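Local coordinates for protein alkaline phosphatase (Thermus thermophilus, PDB 7KWD) that probably hydrolyses phosphate monoesters as a homodimeric alkaline phosphatase that carries zinc and magnesium ions in its active site, at residues Asp47-Glu52 against Pro437-Leu442; Arg67-Glu72 against Asp289-Asp294; Ala277-Asp282 against Gly431-Ser436. All blocks are in the same frame, centred on the assembly; numbering follows the deposited sequence.

Contact 1: Asp47-Glu52 against Pro437-Leu442; sequences DGFSWE and PVMLLL. With MG (magnesium ion), chain D; ZN (zinc ion), chain E.
The indole of Trp-51 has a water over the centre of one face and the carbonyl of Pro-437 at its edge. Pro-437 O lies near the ring plane, 3.6 Å from Trp-51 NE1, too far for a hydrogen bond; the buried NE1 has no polar partner in the model. Met-439 approaches the six-membered ring obliquely, its CB 3.6 Å from Trp-51 CZ2, and the two side chains cross at about a right angle. Past CB the methionine runs extended, then bends at its last torsion (chi3 77°), which carries CE to within 3.9 Å of Phe-49 CE2. The sulfur thereby makes two Met-aromatic contacts: SD sits at the edge of the Phe-49 ring, 5.5 Å from its centroid and 76° off the normal, and obliquely to Trp-51.

These residues join the turn after strand 40-46 to strand 438-443 in the alkaline phosphatase fold, where strand 438-443 pairs antiparallel with 80-84 and 310-325. No direct hydrogen bond crosses the contact, but water does: the molecule over the indole donates to Phe-49 O at 2.9 Å and accepts from Met-439 N at 3.1 Å. Phe-49 O has a second partner in Ser-316 OG, while CG1 of Val-438 packs against the same carbonyl. Leu-71 also packs on Phe-49, and Trp-51 meets Trp-51 of the second subunit, placing this end of the contact at the dimer interface.

At the other end of 47-52, Asp-47 bridges two metals. Its OD2 binds magnesium, together with Thr-148, Glu-270 and three waters, and its OD1 lies 2.2 Å from a zinc ion that is also held by Ser-95, Asp-317 and His-318.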
loop_
_atom_site.group_PDB
_atom_site.type_symbol
_atom_site.label_atom_id
_atom_site.label_comp_id
_atom_site.label_asym_id
_atom_site.label_seq_id
_atom_site.Cartn_x
_atom_site.Cartn_y
_atom_site.Cartn_z
ATOM N N ASP A 47 8.798 11.292 2.888
ATOM C CA ASP A 47 7.514 11.968 2.872
ATOM C C ASP A 47 6.654 11.453 1.720
ATOM O O ASP A 47 7.088 11.455 0.574
ATOM C CB ASP A 47 7.705 13.478 2.752
ATOM C CG ASP A 47 6.507 14.225 3.228
ATOM O OD1 ASP A 47 5.426 13.929 2.675
ATOM O OD2 ASP A 47 6.634 15.058 4.170
ATOM N N GLY A 48 5.440 11.021 2.028
ATOM C CA GLY A 48 4.501 10.578 1.006
ATOM C C GLY A 48 4.776 9.221 0.391
ATOM O O GLY A 48 4.152 8.857 -0.621
ATOM N N PHE A 49 5.630 8.419 1.030
ATOM C CA PHE A 49 6.159 7.189 0.458
ATOM C C PHE A 49 5.224 6.023 0.725
ATOM O O PHE A 49 4.980 5.655 1.875
ATOM C CB PHE A 49 7.542 6.931 1.055
ATOM C CG PHE A 49 8.248 5.698 0.563
ATOM C CD1 PHE A 49 8.723 5.616 -0.735
ATOM C CD2 PHE A 49 8.506 4.626 1.449
ATOM C CE1 PHE A 49 9.426 4.500 -1.174
ATOM C CE2 PHE A 49 9.196 3.510 1.013
ATOM C CZ PHE A 49 9.677 3.450 -0.288
ATOM N N SER A 50 4.717 5.435 -0.348
ATOM C CA SER A 50 3.778 4.323 -0.252
ATOM C C SER A 50 4.469 3.014 -0.573
ATOM O O SER A 50 5.614 2.990 -1.041
ATOM C CB SER A 50 2.609 4.546 -1.217
ATOM O OG SER A 50 3.019 4.271 -2.520
ATOM N N TRP A 51 3.749 1.910 -0.326
ATOM C CA TRP A 51 4.263 0.592 -0.682
ATOM C C TRP A 51 4.230 0.374 -2.183
ATOM O O TRP A 51 4.984 -0.466 -2.701
ATOM C CB TRP A 51 3.476 -0.505 0.061
ATOM C CG TRP A 51 3.764 -0.487 1.568
ATOM C CD1 TRP A 51 2.882 -0.212 2.585
ATOM C CD2 TRP A 51 5.030 -0.749 2.196
ATOM N NE1 TRP A 51 3.537 -0.274 3.803
ATOM C CE2 TRP A 51 4.850 -0.610 3.581
ATOM C CE3 TRP A 51 6.298 -1.099 1.711
ATOM C CZ2 TRP A 51 5.893 -0.812 4.487
ATOM C CZ3 TRP A 51 7.329 -1.307 2.617
ATOM C CH2 TRP A 51 7.113 -1.163 3.988
ATOM N N GLU A 52 3.412 1.120 -2.920
ATOM C CA GLU A 52 3.521 1.028 -4.370
ATOM C C GLU A 52 4.825 1.658 -4.835
ATOM O O GLU A 52 5.514 1.084 -5.678
ATOM C CB GLU A 52 2.332 1.679 -5.070
ATOM C CG GLU A 52 0.975 1.101 -4.696
ATOM C CD GLU A 52 0.769 -0.363 -5.108
ATOM O OE1 GLU A 52 -0.170 -0.979 -4.572
ATOM O OE2 GLU A 52 1.538 -0.896 -5.946
ATOM N N PRO A 437 -1.656 2.501 6.051
ATOM C CA PRO A 437 -0.491 2.453 6.950
ATOM C C PRO A 437 0.799 2.324 6.145
ATOM O O PRO A 437 0.808 1.795 5.031
ATOM C CB PRO A 437 -0.752 1.221 7.818
ATOM C CG PRO A 437 -1.756 0.411 7.069
ATOM C CD PRO A 437 -2.564 1.364 6.245
ATOM N N VAL A 438 1.893 2.853 6.696
ATOM C CA VAL A 438 3.140 2.972 5.950
ATOM C C VAL A 438 4.326 2.530 6.809
ATOM O O VAL A 438 4.194 2.181 7.982
ATOM C CB VAL A 438 3.356 4.410 5.431
ATOM C CG1 VAL A 438 2.317 4.704 4.357
ATOM C CG2 VAL A 438 3.256 5.386 6.593
ATOM N N MET A 439 5.490 2.557 6.169
ATOM C CA MET A 439 6.711 1.956 6.692
ATOM C C MET A 439 7.229 2.623 7.957
ATOM O O MET A 439 7.309 3.842 8.056
ATOM C CB MET A 439 7.786 2.049 5.621
ATOM C CG MET A 439 9.174 1.653 6.055
ATOM S SD MET A 439 10.340 1.876 4.700
ATOM C CE MET A 439 10.605 3.590 4.690
ATOM N N LEU A 440 7.658 1.784 8.911
ATOM C CA LEU A 440 8.471 2.205 10.050
ATOM C C LEU A 440 9.584 1.183 10.234
ATOM O O LEU A 440 9.303 -0.015 10.365
ATOM C CB LEU A 440 7.651 2.295 11.331
ATOM C CG LEU A 440 8.383 2.406 12.672
ATOM C CD1 LEU A 440 9.213 3.699 12.833
ATOM C CD2 LEU A 440 7.346 2.364 13.755
ATOM N N LEU A 441 10.821 1.662 10.279
ATOM C CA LEU A 441 11.992 0.787 10.284
ATOM C C LEU A 441 13.040 1.304 11.255
ATOM O O LEU A 441 13.332 2.500 11.274
ATOM C CB LEU A 441 12.600 0.695 8.880
ATOM C CG LEU A 441 14.041 0.227 8.645
ATOM C CD1 LEU A 441 14.129 -1.258 8.817
ATOM C CD2 LEU A 441 14.444 0.589 7.225
ATOM N N LEU A 442 13.648 0.385 12.000
ATOM C CA LEU A 442 14.657 0.704 13.001
ATOM C C LEU A 442 15.998 0.100 12.622
ATOM O O LEU A 442 16.097 -1.100 12.337
ATOM C CB LEU A 442 14.269 0.179 14.376
ATOM C CG LEU A 442 12.903 0.643 14.889
ATOM C CD1 LEU A 442 12.587 -0.044 16.236
ATOM C CD2 LEU A 442 12.908 2.119 15.040
HETATM MG MG MG D . 7.485 17.032 4.245
HETATM ZN ZN ZN E . 3.964 14.433 4.241
HETATM O O HOH W 1 5.455 3.061 3.129
HETATM O O HOH W 2 1.233 2.388 1.653
HETATM O O HOH W 3 8.442 18.871 4.704
HETATM O O HOH W 4 5.830 18.069 4.304
HETATM O O HOH W 5 7.269 17.056 1.929
#

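Contact 2: Arg67-Glu72 against Asp289-Asp294; sequences RVLALE and DVLAAD
Asp-294 brings its carboxylate to the start of helix 70-75, and both oxygens are taken by backbone amides there. OD2 accepts from Ala-70 N at 2.7 Å and OD1 from Leu-71 N at 2.9 Å, each through the syn lone pair, with N-H...O angles near 150°. Two successive N-H groups in the first helical turn are thus satisfied by a side chain from the middle of another helix, an acidic group placed where the helix dipole should favour a negative charge. The approach is close in the backbone too: Ala-70 CA and Asp-294 CA are 5.9 Å apart.

The side chains of Arg-67 and Asp-294 approach each other from opposite directions. Arg-67 NH2 forms a salt bridge to Asp-294 OD2 at 2.8 Å, so OD2 has both the Ala-70 amide and the arginine as partners. The oxygen lies at the guanidinium edge and in its plane, yet only NH2 meets the carboxylate, and the planes are 48° apart, unlike a coplanar two-pronged bridge. A bend at the third torsion of Arg-67 (chi3 -91°) swings the guanidinium toward the helix. NH1 bonds to Gln-65 OE1 and, weakly, to a water that donates to Leu-291 O at 2.7 Å.

Leu-69, the N-cap residue, lies against one face of the carboxylate, with its CG 3.3 Å from Asp-294 OD1. Its branch CD1 continues to CD2 of Leu-291 at 3.7 Å, giving the polar cluster an apolar backing on that face.

Helix 283-306 is seated here between several elements: Ala-293 rests on Phe-44 and Tyr-46 of strand 40-46, and Val-290 packs on Ala-57 of helix 51-65. On the other segment, Val-68 and Glu-72 pack on Gly-22 and Gly-26 of the second subunit.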
loop_
_atom_site.group_PDB
_atom_site.type_symbol
_atom_site.label_atom_id
_atom_site.label_comp_id
_atom_site.label_asym_id
_atom_site.label_seq_id
_atom_site.Cartn_x
_atom_site.Cartn_y
_atom_site.Cartn_z
ATOM N N ARG A 67 21.063 -4.070 -9.230
ATOM C CA ARG A 67 21.457 -3.906 -7.824
ATOM C C ARG A 67 20.233 -4.092 -6.934
ATOM O O ARG A 67 19.096 -3.811 -7.337
ATOM C CB ARG A 67 22.060 -2.507 -7.567
ATOM C CG ARG A 67 21.017 -1.406 -7.916
ATOM C CD ARG A 67 21.454 0.033 -7.726
ATOM N NE ARG A 67 21.110 0.439 -6.381
ATOM C CZ ARG A 67 20.378 1.493 -6.061
ATOM N NH1 ARG A 67 19.888 2.319 -6.978
ATOM N NH2 ARG A 67 20.162 1.732 -4.776
ATOM N N VAL A 68 20.480 -4.510 -5.699
ATOM C CA VAL A 68 19.438 -4.565 -4.681
ATOM C C VAL A 68 19.374 -3.218 -3.967
ATOM O O VAL A 68 20.369 -2.760 -3.419
ATOM C CB VAL A 68 19.695 -5.692 -3.683
ATOM C CG1 VAL A 68 18.609 -5.735 -2.633
ATOM C CG2 VAL A 68 19.802 -7.002 -4.442
ATOM N N LEU A 69 18.200 -2.597 -3.974
ATOM C CA LEU A 69 17.960 -1.366 -3.249
ATOM C C LEU A 69 18.357 -1.491 -1.785
ATOM O O LEU A 69 18.024 -2.474 -1.122
ATOM C CB LEU A 69 16.464 -1.064 -3.384
ATOM C CG LEU A 69 15.902 0.315 -3.131
ATOM C CD1 LEU A 69 16.286 1.248 -4.234
ATOM C CD2 LEU A 69 14.396 0.190 -3.035
ATOM N N ALA A 70 19.070 -0.484 -1.272
ATOM C CA ALA A 70 19.466 -0.545 0.125
ATOM C C ALA A 70 18.247 -0.678 1.038
ATOM O O ALA A 70 18.281 -1.406 2.032
ATOM C CB ALA A 70 20.294 0.672 0.512
ATOM N N LEU A 71 17.159 0.002 0.711
ATOM C CA LEU A 71 15.964 -0.101 1.540
ATOM C C LEU A 71 15.441 -1.541 1.559
ATOM O O LEU A 71 15.006 -2.031 2.604
ATOM C CB LEU A 71 14.893 0.878 1.041
ATOM C CG LEU A 71 13.666 0.962 1.930
ATOM C CD1 LEU A 71 14.033 1.222 3.385
ATOM C CD2 LEU A 71 12.645 1.994 1.406
ATOM N N GLU A 72 15.506 -2.254 0.433
ATOM C CA GLU A 72 15.098 -3.658 0.467
ATOM C C GLU A 72 15.964 -4.440 1.465
ATOM O O GLU A 72 15.455 -5.235 2.264
ATOM C CB GLU A 72 15.181 -4.315 -0.919
ATOM C CG GLU A 72 14.847 -5.816 -0.878
ATOM C CD GLU A 72 15.023 -6.560 -2.207
ATOM O OE1 GLU A 72 15.076 -5.907 -3.260
ATOM O OE2 GLU A 72 15.127 -7.805 -2.185
ATOM N N ASP A 289 13.586 10.298 -6.655
ATOM C CA ASP A 289 13.723 10.783 -5.277
ATOM C C ASP A 289 13.803 9.614 -4.298
ATOM O O ASP A 289 14.450 9.714 -3.243
ATOM C CB ASP A 289 12.573 11.735 -4.911
ATOM C CG ASP A 289 12.902 13.199 -5.243
ATOM O OD1 ASP A 289 13.499 13.423 -6.314
ATOM O OD2 ASP A 289 12.621 14.123 -4.430
ATOM N N VAL A 290 13.205 8.481 -4.647
ATOM C CA VAL A 290 13.386 7.299 -3.821
ATOM C C VAL A 290 14.798 6.774 -3.960
ATOM O O VAL A 290 15.392 6.318 -2.979
ATOM C CB VAL A 290 12.361 6.217 -4.188
ATOM C CG1 VAL A 290 12.677 4.926 -3.435
ATOM C CG2 VAL A 290 10.973 6.689 -3.828
ATOM N N LEU A 291 15.360 6.834 -5.187
ATOM C CA LEU A 291 16.733 6.386 -5.411
ATOM C C LEU A 291 17.720 7.359 -4.766
ATOM O O LEU A 291 18.731 6.944 -4.202
ATOM C CB LEU A 291 17.038 6.243 -6.911
ATOM C CG LEU A 291 16.215 5.187 -7.634
ATOM C CD1 LEU A 291 16.682 4.992 -9.055
ATOM C CD2 LEU A 291 16.288 3.821 -6.940
ATOM N N ALA A 292 17.405 8.645 -4.773
ATOM C CA ALA A 292 18.257 9.580 -4.046
ATOM C C ALA A 292 18.237 9.306 -2.538
ATOM O O ALA A 292 19.263 9.422 -1.858
ATOM C CB ALA A 292 17.795 11.017 -4.301
ATOM N N ALA A 293 17.057 9.018 -1.991
ATOM C CA ALA A 293 16.973 8.621 -0.590
ATOM C C ALA A 293 17.801 7.367 -0.322
ATOM O O ALA A 293 18.437 7.246 0.736
ATOM C CB ALA A 293 15.517 8.361 -0.206
ATOM N N ASP A 294 17.819 6.430 -1.281
ATOM C CA ASP A 294 18.542 5.185 -1.065
ATOM C C ASP A 294 20.028 5.446 -0.919
ATOM O O ASP A 294 20.699 4.829 -0.082
ATOM C CB ASP A 294 18.249 4.209 -2.211
ATOM C CG ASP A 294 18.277 2.761 -1.767
ATOM O OD1 ASP A 294 17.405 2.363 -0.957
ATOM O OD2 ASP A 294 19.164 2.027 -2.223
HETATM O O HOH W 6 20.129 4.862 -5.326
#

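Contact 3: Ala277-Asp282 against Gly431-Ser436; sequences ANHLND and GQHTAS. With ZN (zinc ion), chain F.
His-279 brings the rim of its imidazole against the rim of His-433 without either ring lying over the face of the other; the centroids are 5.1 Å apart and the planes 36° askew. What draws them together is a shared zinc ion of the alkaline phosphatase metal centre. His-279 NE2 and His-433 NE2 each bind it at 2.2 Å, and their 3.4 Å separation is that of two ligands on one metal, not a hydrogen bond. Asp-275, one turn before His-279 on helix 273-280, also binds this ion.

The other nitrogen of each ring is fixed by a backbone carbonyl. His-279 ND1 donates to Gly-431 O at 2.6 Å, almost straight at 171°; the acceptor lies in the ring plane, while the donor is tilted from the plane of the carbonyl. With CG of His-279 opposite the carbonyl carbon (chi1 -82°), the ring leaves the helix on the side where 431-433 passes, so one imidazole can serve glycine and zinc at once. On His-433 the corresponding bond runs from ND1 to Thr-93 O. These second-shell bonds are consistent with fixing the rotation of both rings about their metal bonds. Tyr-332 of the second subunit packs on His-279 and meets His-433 edge-to-face, so the neighbouring chain helps enclose this site.

Helix 273-280 ends beside the glycine in a Schellman motif: Asp-282 N bonds to Ala-277 O at 3.1 Å, Asn-281 N bonds more weakly to Asn-278 O, and Asn-281 takes positive phi as the C-prime residue. The side-chain amide of Asn-281 folds back on the helix end, anchored by Gln-401 at OD1 and Ser-430 O at ND2. Asn-281 ND2 passes Gly-431 CA at 3.8 Å and donates, in its own amide plane, to Asn-278 O at 3.0 Å.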
loop_
_atom_site.group_PDB
_atom_site.type_symbol
_atom_site.label_atom_id
_atom_site.label_comp_id
_atom_site.label_asym_id
_atom_site.label_seq_id
_atom_site.Cartn_x
_atom_site.Cartn_y
_atom_site.Cartn_z
ATOM N N ALA A 277 6.219 14.463 -5.944
ATOM C CA ALA A 277 6.123 13.742 -7.201
ATOM C C ALA A 277 4.869 12.900 -7.230
ATOM O O ALA A 277 4.230 12.761 -8.276
ATOM C CB ALA A 277 7.351 12.863 -7.411
ATOM N N ASN A 278 4.512 12.302 -6.090
ATOM C CA ASN A 278 3.300 11.492 -6.069
ATOM C C ASN A 278 2.077 12.356 -6.286
ATOM O O ASN A 278 1.094 11.892 -6.885
ATOM C CB ASN A 278 3.187 10.718 -4.762
ATOM C CG ASN A 278 4.172 9.542 -4.699
ATOM O OD1 ASN A 278 4.659 9.059 -5.714
ATOM N ND2 ASN A 278 4.465 9.104 -3.490
ATOM N N HIS A 279 2.108 13.598 -5.765
ATOM C CA HIS A 279 1.059 14.574 -6.049
ATOM C C HIS A 279 0.950 14.845 -7.550
ATOM O O HIS A 279 -0.155 14.870 -8.106
ATOM C CB HIS A 279 1.342 15.882 -5.308
ATOM C CG HIS A 279 0.913 15.886 -3.878
ATOM N ND1 HIS A 279 -0.369 15.566 -3.489
ATOM C CD2 HIS A 279 1.595 16.164 -2.739
ATOM C CE1 HIS A 279 -0.466 15.672 -2.178
ATOM N NE2 HIS A 279 0.705 16.052 -1.705
ATOM N N LEU A 280 2.095 15.049 -8.227
ATOM C CA LEU A 280 2.056 15.237 -9.676
ATOM C C LEU A 280 1.564 13.996 -10.434
ATOM O O LEU A 280 1.174 14.113 -11.597
ATOM C CB LEU A 280 3.437 15.587 -10.225
ATOM C CG LEU A 280 4.224 16.654 -9.485
ATOM C CD1 LEU A 280 5.533 16.899 -10.149
ATOM C CD2 LEU A 280 3.427 17.914 -9.416
ATOM N N ASN A 281 1.588 12.822 -9.811
ATOM C CA ASN A 281 1.332 11.543 -10.485
ATOM C C ASN A 281 2.452 11.256 -11.479
ATOM O O ASN A 281 2.189 10.786 -12.584
ATOM C CB ASN A 281 -0.007 11.508 -11.209
ATOM C CG ASN A 281 -1.194 11.288 -10.289
ATOM O OD1 ASN A 281 -2.269 11.000 -10.784
ATOM N ND2 ASN A 281 -1.012 11.455 -8.969
ATOM N N ASP A 282 3.681 11.583 -11.104
ATOM C CA ASP A 282 4.860 11.422 -11.943
ATOM C C ASP A 282 5.729 10.297 -11.373
ATOM O O ASP A 282 6.623 10.516 -10.547
ATOM C CB ASP A 282 5.622 12.730 -12.023
ATOM C CG ASP A 282 6.834 12.644 -12.927
ATOM O OD1 ASP A 282 7.234 11.512 -13.306
ATOM O OD2 ASP A 282 7.402 13.711 -13.245
ATOM N N GLY A 431 -4.498 12.436 -6.705
ATOM C CA GLY A 431 -3.371 13.338 -6.589
ATOM C C GLY A 431 -3.098 13.761 -5.145
ATOM O O GLY A 431 -2.360 14.726 -4.909
ATOM N N GLN A 432 -3.665 13.052 -4.168
ATOM C CA GLN A 432 -3.605 13.456 -2.766
ATOM C C GLN A 432 -3.067 12.330 -1.877
ATOM O O GLN A 432 -2.832 11.211 -2.323
ATOM C CB GLN A 432 -5.013 13.882 -2.293
ATOM C CG GLN A 432 -5.550 15.121 -2.997
ATOM C CD GLN A 432 -6.308 14.779 -4.279
ATOM O OE1 GLN A 432 -5.731 14.816 -5.359
ATOM N NE2 GLN A 432 -7.588 14.424 -4.155
ATOM N N HIS A 433 -2.888 12.638 -0.585
ATOM C CA HIS A 433 -2.507 11.618 0.393
ATOM C C HIS A 433 -3.590 10.551 0.509
ATOM O O HIS A 433 -4.768 10.784 0.215
ATOM C CB HIS A 433 -2.313 12.212 1.779
ATOM C CG HIS A 433 -1.354 13.343 1.813
ATOM N ND1 HIS A 433 -1.136 14.095 2.946
ATOM C CD2 HIS A 433 -0.557 13.865 0.849
ATOM C CE1 HIS A 433 -0.249 15.041 2.680
ATOM N NE2 HIS A 433 0.104 14.928 1.417
ATOM N N THR A 434 -3.186 9.373 0.949
ATOM C CA THR A 434 -4.118 8.287 1.223
ATOM C C THR A 434 -3.941 7.820 2.662
ATOM O O THR A 434 -3.033 8.247 3.378
ATOM C CB THR A 434 -3.933 7.113 0.254
ATOM O OG1 THR A 434 -2.648 6.504 0.482
ATOM C CG2 THR A 434 -4.030 7.571 -1.214
ATOM N N ALA A 435 -4.841 6.937 3.080
ATOM C CA ALA A 435 -4.980 6.530 4.474
ATOM C C ALA A 435 -4.190 5.272 4.830
ATOM O O ALA A 435 -4.203 4.841 5.993
ATOM C CB ALA A 435 -6.449 6.254 4.786
ATOM N N SER A 436 -3.531 4.675 3.871
ATOM C CA SER A 436 -2.796 3.435 4.084
ATOM C C SER A 436 -1.805 3.540 5.250
ATOM O O SER A 436 -1.062 4.530 5.360
ATOM C CB SER A 436 -2.024 3.101 2.794
ATOM O OG SER A 436 -1.035 2.115 3.057
HETATM ZN ZN ZN F . 1.608 16.068 0.325
#

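Overall arrangement
Contacts 1 and 3 together supply ligands to all three metals: the zinc bound in contact 3 is 4.8 Å from the zinc bound by Asp-47 in contact 1, and the magnesium lies 4.4 Å beyond the latter. Ser-95, the predicted phosphoserine nucleophile, is a ligand of the zinc bound by Asp-47. Their centres are 13 Å apart, and they touch where Asn-278 ND2 comes 2.9 Å from Gly-48 O. Contact 2 holds no metal; its centre, also 13 Å from that of contact 1, is joined to it by Phe-49 CE1 on Val-290 CG2 (3.8 Å). Contacts 2 and 3 stay apart, their nearest atoms about 6 Å distant. All three reach the second subunit.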